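Local structure of extracellular invertase (5XH8) at residues Ile39-Thr51 with Asp99-Leu113. The protein probably cleaves sucrose as a family 32 beta-fructofuranosidase and transfers fructosyl units to sugar acceptors, yielding fructooligosaccharides such as 1-kestose. Sequence-based numbering, arbitrary orientation.
Sequences IGDPCLHYTDPAT and DGSVIPNGINGLPTL. With GOL (glycerol), chain C.
Tyr46 meets Val102 and Pro111 in the tightly packed part of this contact, and the pair of segments illustrates how propeller blades join with few direct backbone bonds. Pro111 CB lies over one face of the tyrosine, 4.0 Å from the Tyr46 ring centroid in a CH-pi contact, while Pro111 CG comes within 3.4 Å of Tyr46 CE2. Val102 CG1 approaches obliquely near the root of the ring, 3.7 Å from Tyr46 CG. Tyr46 CG sits between its backbone N and carbonyl carbon (chi1 70°), which swings the ring toward Pro111; the ring also stacks on His55. Beside this cluster, Val102 CG2 rests against Leu44 CG, and Leu44 CD1 touches Leu113 CD1.

Strands 37-47 and 96-103 belong to successive blades of the five-bladed beta-propeller of family 32, and their portions 39-47 and 99-103 run nearly parallel, 13° apart. They form no continuous sheet: Leu44 N to Gly100 O (2.9 Å) is the lone direct backbone hydrogen bond between the segments, bent to 137° at the hydrogen. Further along, a water bridges the strands, donating to His45 O and accepting from Val102 N.

The two strands part company in character at their ends. At one, Asp41 and Asp99 cross at about a right angle, with Asp41 OD2 2.6 Å from Asp99 OD2, beside a bound glycerol. Asp99 N donates almost straight to glycerol O1 (3.0 Å), and Asp171 also bonds the ligand, consistent with a sugar-binding pocket. At the other end, the fit slackens toward solvent: Pro104 CB still lies 3.4 Å from Thr47 O, but Pro49 CD meets Pro104 CB more distantly, and exposed Pro49 merely brushes Asn105 ND2 with its CG.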
ATOM      1  N   ILE A  39      18.451  -2.165  22.436  1.00 20.99           N
ATOM      2  CA  ILE A  39      18.315  -0.940  21.715  1.00 20.51           C
ATOM      3  C   ILE A  39      18.846  -1.127  20.314  1.00 20.23           C
ATOM      4  O   ILE A  39      19.937  -1.723  20.102  1.00 20.56           O
ATOM      5  CB  ILE A  39      18.967   0.263  22.458  1.00 21.27           C
ATOM      6  CG1 ILE A  39      18.606   1.579  21.733  1.00 21.14           C
ATOM      7  CG2 ILE A  39      20.487   0.084  22.618  1.00 21.52           C
ATOM      8  CD1 ILE A  39      19.036   2.846  22.440  1.00 21.55           C
ATOM      9  N   GLY A  40      18.071  -0.598  19.357  1.00 19.10           N
ATOM     10  CA  GLY A  40      18.441  -0.572  17.955  1.00 19.68           C
ATOM     11  C   GLY A  40      18.667   0.870  17.501  1.00 20.48           C
ATOM     12  O   GLY A  40      19.049   1.711  18.296  1.00 20.27           O
ATOM     13  N   ASP A  41      18.394   1.134  16.224  1.00 20.62           N
ATOM     14  CA  ASP A  41      18.654   2.443  15.587  1.00 20.98           C
ATOM     15  C   ASP A  41      18.002   3.556  16.399  1.00 20.22           C
ATOM     16  O   ASP A  41      16.808   3.434  16.744  1.00 20.68           O
ATOM     17  CB  ASP A  41      18.014   2.538  14.196  1.00 21.11           C
ATOM     18  CG  ASP A  41      18.521   1.517  13.205  1.00 22.35           C
ATOM     19  OD1 ASP A  41      19.128   0.510  13.614  1.00 22.10           O
ATOM     20  OD2 ASP A  41      18.259   1.715  11.987  1.00 21.32           O
ATOM     21  N   PRO A  42      18.740   4.644  16.692  1.00 18.76           N
ATOM     22  CA  PRO A  42      18.040   5.807  17.194  1.00 19.12           C
ATOM     23  C   PRO A  42      17.182   6.409  16.055  1.00 19.73           C
ATOM     24  O   PRO A  42      17.471   6.185  14.888  1.00 19.22           O
ATOM     25  CB  PRO A  42      19.171   6.743  17.608  1.00 19.42           C
ATOM     26  CG  PRO A  42      20.275   6.404  16.656  1.00 19.64           C
ATOM     27  CD  PRO A  42      20.171   4.922  16.462  1.00 19.06           C
ATOM     28  N   CYS A  43      16.113   7.107  16.417  1.00 20.40           N
ATOM     29  CA  CYS A  43      15.235   7.768  15.448  1.00 20.93           C
ATOM     30  C   CYS A  43      14.257   8.623  16.232  1.00 20.93           C
ATOM     31  O   CYS A  43      14.384   8.760  17.457  1.00 20.84           O
ATOM     32  CB  CYS A  43      14.494   6.736  14.554  1.00 22.06           C
ATOM     33  SG  CYS A  43      13.536   5.505  15.451  1.00 23.34           S
ATOM     34  N   LEU A  44      13.334   9.267  15.524  1.00 20.99           N
ATOM     35  CA  LEU A  44      12.179   9.933  16.125  1.00 22.12           C
ATOM     36  C   LEU A  44      12.500  11.217  16.925  1.00 23.39           C
ATOM     37  O   LEU A  44      11.564  11.866  17.409  1.00 26.26           O
ATOM     38  CB  LEU A  44      11.362   8.918  16.977  1.00 22.69           C
ATOM     39  CG  LEU A  44      10.104   9.342  17.758  1.00 24.40           C
ATOM     40  CD1 LEU A  44       8.997   8.304  17.673  1.00 26.15           C
ATOM     41  CD2 LEU A  44      10.424   9.639  19.208  1.00 26.01           C
ATOM     42  N   HIS A  45      13.768  11.639  16.990  1.00 22.16           N
ATOM     43  CA  HIS A  45      14.157  12.770  17.838  1.00 22.64           C
ATOM     44  C   HIS A  45      13.396  14.057  17.451  1.00 23.47           C
ATOM     45  O   HIS A  45      13.176  14.308  16.266  1.00 25.70           O
ATOM     46  CB  HIS A  45      15.645  13.145  17.717  1.00 23.01           C
ATOM     47  CG  HIS A  45      16.620  12.019  17.803  1.00 23.37           C
ATOM     48  ND1 HIS A  45      16.495  10.974  18.696  1.00 24.32           N
ATOM     49  CD2 HIS A  45      17.799  11.829  17.170  1.00 23.20           C
ATOM     50  CE1 HIS A  45      17.518  10.152  18.564  1.00 23.50           C
ATOM     51  NE2 HIS A  45      18.337  10.661  17.657  1.00 24.77           N
ATOM     52  N   TYR A  46      13.026  14.874  18.426  1.00 23.54           N
ATOM     53  CA  TYR A  46      12.454  16.185  18.117  1.00 24.73           C
ATOM     54  C   TYR A  46      12.458  17.108  19.303  1.00 23.95           C
ATOM     55  O   TYR A  46      12.333  16.664  20.446  1.00 24.25           O
ATOM     56  CB  TYR A  46      11.019  16.071  17.574  1.00 23.58           C
ATOM     57  CG  TYR A  46       9.958  15.630  18.571  1.00 23.51           C
ATOM     58  CD1 TYR A  46       9.807  14.287  18.929  1.00 23.23           C
ATOM     59  CD2 TYR A  46       9.077  16.564  19.154  1.00 23.48           C
ATOM     60  CE1 TYR A  46       8.812  13.880  19.819  1.00 23.38           C
ATOM     61  CE2 TYR A  46       8.083  16.162  20.039  1.00 23.52           C
ATOM     62  CZ  TYR A  46       7.951  14.817  20.377  1.00 24.09           C
ATOM     63  OH  TYR A  46       6.959  14.416  21.276  1.00 25.12           O
ATOM     64  N   THR A  47      12.583  18.398  19.019  1.00 23.88           N
ATOM     65  CA  THR A  47      12.326  19.425  20.006  1.00 25.40           C
ATOM     66  C   THR A  47      10.847  19.744  19.970  1.00 25.03           C
ATOM     67  O   THR A  47      10.323  20.133  18.935  1.00 26.54           O
ATOM     68  CB  THR A  47      13.118  20.709  19.720  1.00 25.95           C
ATOM     69  OG1 THR A  47      14.506  20.392  19.563  1.00 27.45           O
ATOM     70  CG2 THR A  47      12.953  21.701  20.842  1.00 25.66           C
ATOM     71  N   ASP A  48      10.183  19.563  21.094  1.00 25.78           N
ATOM     72  CA  ASP A  48       8.786  19.907  21.252  1.00 28.65           C
ATOM     73  C   ASP A  48       8.659  21.456  21.324  1.00 30.62           C
ATOM     74  O   ASP A  48       9.073  22.047  22.321  1.00 29.42           O
ATOM     75  CB  ASP A  48       8.263  19.258  22.532  1.00 29.48           C
ATOM     76  CG  ASP A  48       6.788  19.556  22.794  1.00 34.62           C
ATOM     77  OD1 ASP A  48       6.287  20.613  22.322  1.00 33.63           O
ATOM     78  OD2 ASP A  48       6.131  18.701  23.446  1.00 37.55           O
ATOM     79  N   PRO A  49       8.077  22.104  20.287  1.00 34.48           N
ATOM     80  CA  PRO A  49       8.047  23.582  20.303  1.00 37.33           C
ATOM     81  C   PRO A  49       7.308  24.189  21.500  1.00 37.45           C
ATOM     82  O   PRO A  49       7.719  25.232  21.981  1.00 44.01           O
ATOM     83  CB  PRO A  49       7.369  23.955  18.979  1.00 35.75           C
ATOM     84  CG  PRO A  49       6.624  22.742  18.561  1.00 37.56           C
ATOM     85  CD  PRO A  49       7.361  21.556  19.116  1.00 35.66           C
ATOM     86  N   ALA A  50       6.290  23.514  22.012  1.00 36.51           N
ATOM     87  CA  ALA A  50       5.535  24.013  23.143  1.00 38.73           C
ATOM     88  C   ALA A  50       6.313  24.032  24.466  1.00 42.26           C
ATOM     89  O   ALA A  50       6.093  24.939  25.259  1.00 43.62           O
ATOM     90  CB  ALA A  50       4.264  23.207  23.317  1.00 38.45           C
ATOM     91  N   THR A  51       7.175  23.035  24.719  1.00 38.69           N
ATOM     92  CA  THR A  51       7.870  22.911  26.010  1.00 35.57           C
ATOM     93  C   THR A  51       9.367  23.230  25.951  1.00 35.74           C
ATOM     94  O   THR A  51       9.992  23.375  26.987  1.00 37.58           O
ATOM     95  CB  THR A  51       7.762  21.489  26.590  1.00 36.21           C
ATOM     96  OG1 THR A  51       8.405  20.558  25.708  1.00 34.21           O
ATOM     97  CG2 THR A  51       6.301  21.071  26.821  1.00 38.65           C
ATOM     98  N   ASP A  99      12.487   2.629  11.223  1.00 19.85           N
ATOM     99  CA  ASP A  99      12.830   3.977  11.640  1.00 20.34           C
ATOM    100  C   ASP A  99      11.872   5.020  11.053  1.00 20.29           C
ATOM    101  O   ASP A  99      11.339   4.841   9.968  1.00 20.05           O
ATOM    102  CB  ASP A  99      14.259   4.346  11.177  1.00 21.57           C
ATOM    103  CG  ASP A  99      15.355   3.539  11.869  1.00 23.45           C
ATOM    104  OD1 ASP A  99      15.111   3.045  12.994  1.00 25.23           O
ATOM    105  OD2 ASP A  99      16.461   3.417  11.281  1.00 23.16           O
ATOM    106  N   GLY A 100      11.723   6.125  11.771  1.00 19.36           N
ATOM    107  CA  GLY A 100      11.024   7.289  11.281  1.00 20.64           C
ATOM    108  C   GLY A 100      11.593   8.549  11.898  1.00 21.85           C
ATOM    109  O   GLY A 100      12.442   8.485  12.825  1.00 21.54           O
ATOM    110  N   SER A 101      11.104   9.689  11.404  1.00 20.66           N
ATOM    111  CA  SER A 101      11.480  10.979  11.923  1.00 20.52           C
ATOM    112  C   SER A 101      10.242  11.851  12.109  1.00 21.18           C
ATOM    113  O   SER A 101       9.152  11.549  11.578  1.00 17.98           O
ATOM    114  CB  SER A 101      12.505  11.653  10.998  1.00 21.60           C
ATOM    115  OG  SER A 101      12.035  11.717   9.669  1.00 23.38           O
ATOM    116  N   VAL A 102      10.435  12.933  12.869  1.00 20.78           N
ATOM    117  CA  VAL A 102       9.326  13.749  13.345  1.00 21.89           C
ATOM    118  C   VAL A 102       9.371  15.178  12.808  1.00 23.08           C
ATOM    119  O   VAL A 102      10.390  15.882  12.934  1.00 22.96           O
ATOM    120  CB  VAL A 102       9.274  13.758  14.883  1.00 21.60           C
ATOM    121  CG1 VAL A 102       8.253  14.784  15.418  1.00 21.62           C
ATOM    122  CG2 VAL A 102       8.965  12.345  15.380  1.00 21.21           C
ATOM    123  N   ILE A 103       8.242  15.585  12.240  1.00 23.78           N
ATOM    124  CA  ILE A 103       7.921  16.997  11.983  1.00 24.98           C
ATOM    125  C   ILE A 103       7.358  17.555  13.290  1.00 23.72           C
ATOM    126  O   ILE A 103       6.270  17.176  13.691  1.00 24.81           O
ATOM    127  CB  ILE A 103       6.890  17.164  10.828  1.00 26.88           C
ATOM    128  CG1 ILE A 103       7.451  16.556   9.540  1.00 27.66           C
ATOM    129  CG2 ILE A 103       6.510  18.648  10.652  1.00 27.45           C
ATOM    130  CD1 ILE A 103       6.446  16.452   8.409  1.00 29.58           C
ATOM    131  N   PRO A 104       8.115  18.412  13.991  1.00 23.17           N
ATOM    132  CA  PRO A 104       7.706  18.769  15.357  1.00 24.99           C
ATOM    133  C   PRO A 104       6.384  19.512  15.452  1.00 25.08           C
ATOM    134  O   PRO A 104       5.586  19.271  16.369  1.00 24.08           O
ATOM    135  CB  PRO A 104       8.860  19.660  15.854  1.00 25.13           C
ATOM    136  CG  PRO A 104      10.013  19.258  15.013  1.00 24.86           C
ATOM    137  CD  PRO A 104       9.435  18.970  13.660  1.00 24.59           C
ATOM    138  N   ASN A 105       6.154  20.387  14.485  1.00 27.44           N
ATOM    139  CA  ASN A 105       4.943  21.166  14.417  1.00 29.58           C
ATOM    140  C   ASN A 105       4.194  20.732  13.165  1.00 29.50           C
ATOM    141  O   ASN A 105       4.306  21.362  12.118  1.00 27.58           O
ATOM    142  CB  ASN A 105       5.317  22.655  14.367  1.00 33.25           C
ATOM    143  CG  ASN A 105       4.252  23.530  14.994  1.00 40.15           C
ATOM    144  OD1 ASN A 105       3.064  23.271  14.842  1.00 38.46           O
ATOM    145  ND2 ASN A 105       4.679  24.548  15.757  1.00 47.39           N
ATOM    146  N   GLY A 106       3.460  19.623  13.273  1.00 27.24           N
ATOM    147  CA  GLY A 106       2.875  18.983  12.111  1.00 27.83           C
ATOM    148  C   GLY A 106       1.373  19.093  12.089  1.00 27.96           C
ATOM    149  O   GLY A 106       0.814  20.183  12.297  1.00 29.38           O
ATOM    150  N   ILE A 107       0.715  17.954  11.877  1.00 26.88           N
ATOM    151  CA  ILE A 107      -0.731  17.889  11.793  1.00 27.27           C
ATOM    152  C   ILE A 107      -1.305  18.347  13.138  1.00 27.75           C
ATOM    153  O   ILE A 107      -0.868  17.897  14.208  1.00 24.63           O
ATOM    154  CB  ILE A 107      -1.219  16.458  11.426  1.00 28.04           C
ATOM    155  CG1 ILE A 107      -0.696  16.054  10.042  1.00 28.06           C
ATOM    156  CG2 ILE A 107      -2.735  16.392  11.488  1.00 28.25           C
ATOM    157  CD1 ILE A 107      -0.930  14.595   9.653  1.00 28.09           C
ATOM    158  N   ASN A 108      -2.263  19.275  13.086  1.00 26.39           N
ATOM    159  CA  ASN A 108      -2.836  19.897  14.282  1.00 25.94           C
ATOM    160  C   ASN A 108      -1.819  20.507  15.240  1.00 25.23           C
ATOM    161  O   ASN A 108      -2.063  20.576  16.418  1.00 26.42           O
ATOM    162  CB  ASN A 108      -3.738  18.928  15.022  1.00 27.95           C
ATOM    163  CG  ASN A 108      -5.027  18.654  14.275  1.00 30.22           C
ATOM    164  OD1 ASN A 108      -5.193  19.091  13.127  1.00 33.48           O
ATOM    165  ND2 ASN A 108      -5.942  17.915  14.909  1.00 28.60           N
ATOM    166  N   GLY A 109      -0.684  20.953  14.727  1.00 24.81           N
ATOM    167  CA  GLY A 109       0.378  21.466  15.582  1.00 27.45           C
ATOM    168  C   GLY A 109       1.031  20.423  16.495  1.00 29.78           C
ATOM    169  O   GLY A 109       1.684  20.787  17.496  1.00 28.73           O
ATOM    170  N   LEU A 110       0.873  19.145  16.143  1.00 27.21           N
ATOM    171  CA  LEU A 110       1.380  18.035  16.939  1.00 27.70           C
ATOM    172  C   LEU A 110       2.618  17.414  16.303  1.00 25.17           C
ATOM    173  O   LEU A 110       2.784  17.482  15.080  1.00 23.35           O
ATOM    174  CB  LEU A 110       0.309  16.968  17.078  1.00 28.93           C
ATOM    175  CG  LEU A 110      -0.969  17.444  17.779  1.00 30.31           C
ATOM    176  CD1 LEU A 110      -2.023  16.379  17.631  1.00 33.05           C
ATOM    177  CD2 LEU A 110      -0.719  17.749  19.234  1.00 30.78           C
ATOM    178  N   PRO A 111       3.501  16.809  17.134  1.00 25.25           N
ATOM    179  CA  PRO A 111       4.634  16.065  16.590  1.00 24.20           C
ATOM    180  C   PRO A 111       4.101  14.964  15.670  1.00 23.19           C
ATOM    181  O   PRO A 111       3.192  14.198  16.060  1.00 22.30           O
ATOM    182  CB  PRO A 111       5.313  15.476  17.837  1.00 26.61           C
ATOM    183  CG  PRO A 111       4.826  16.315  18.987  1.00 26.64           C
ATOM    184  CD  PRO A 111       3.452  16.752  18.609  1.00 25.29           C
ATOM    185  N   THR A 112       4.591  14.955  14.445  1.00 22.54           N
ATOM    186  CA  THR A 112       4.041  14.109  13.398  1.00 22.15           C
ATOM    187  C   THR A 112       5.165  13.190  12.918  1.00 21.40           C
ATOM    188  O   THR A 112       6.151  13.641  12.375  1.00 20.24           O
ATOM    189  CB  THR A 112       3.442  14.966  12.267  1.00 23.37           C
ATOM    190  OG1 THR A 112       2.317  15.712  12.782  1.00 22.93           O
ATOM    191  CG2 THR A 112       2.969  14.086  11.122  1.00 22.70           C
ATOM    192  N   LEU A 113       5.006  11.896  13.168  1.00 21.42           N
ATOM    193  CA  LEU A 113       6.007  10.878  12.809  1.00 21.23           C
ATOM    194  C   LEU A 113       5.728  10.332  11.419  1.00 21.41           C
ATOM    195  O   LEU A 113       4.623   9.836  11.157  1.00 21.28           O
ATOM    196  CB  LEU A 113       5.952   9.722  13.811  1.00 20.62           C
ATOM    197  CG  LEU A 113       6.805   8.486  13.511  1.00 20.20           C
ATOM    198  CD1 LEU A 113       8.270   8.803  13.613  1.00 21.26           C
ATOM    199  CD2 LEU A 113       6.428   7.361  14.467  1.00 21.03           C
TER
HETATM  200  C1  GOL C 702      15.129   0.101  11.080  1.00 30.81           C
HETATM  201  O1  GOL C 702      14.614   0.941  10.060  1.00 28.15           O
HETATM  202  C2  GOL C 702      16.217  -0.673  10.378  1.00 31.85           C
HETATM  203  O2  GOL C 702      17.488   0.009  10.486  1.00 27.97           O
HETATM  204  C3  GOL C 702      16.320  -2.071  10.903  1.00 35.07           C
HETATM  205  O3  GOL C 702      16.708  -2.809   9.744  1.00 34.76           O
HETATM  206  O   HOH W   1      13.195  13.112  13.885  1.00 21.18           O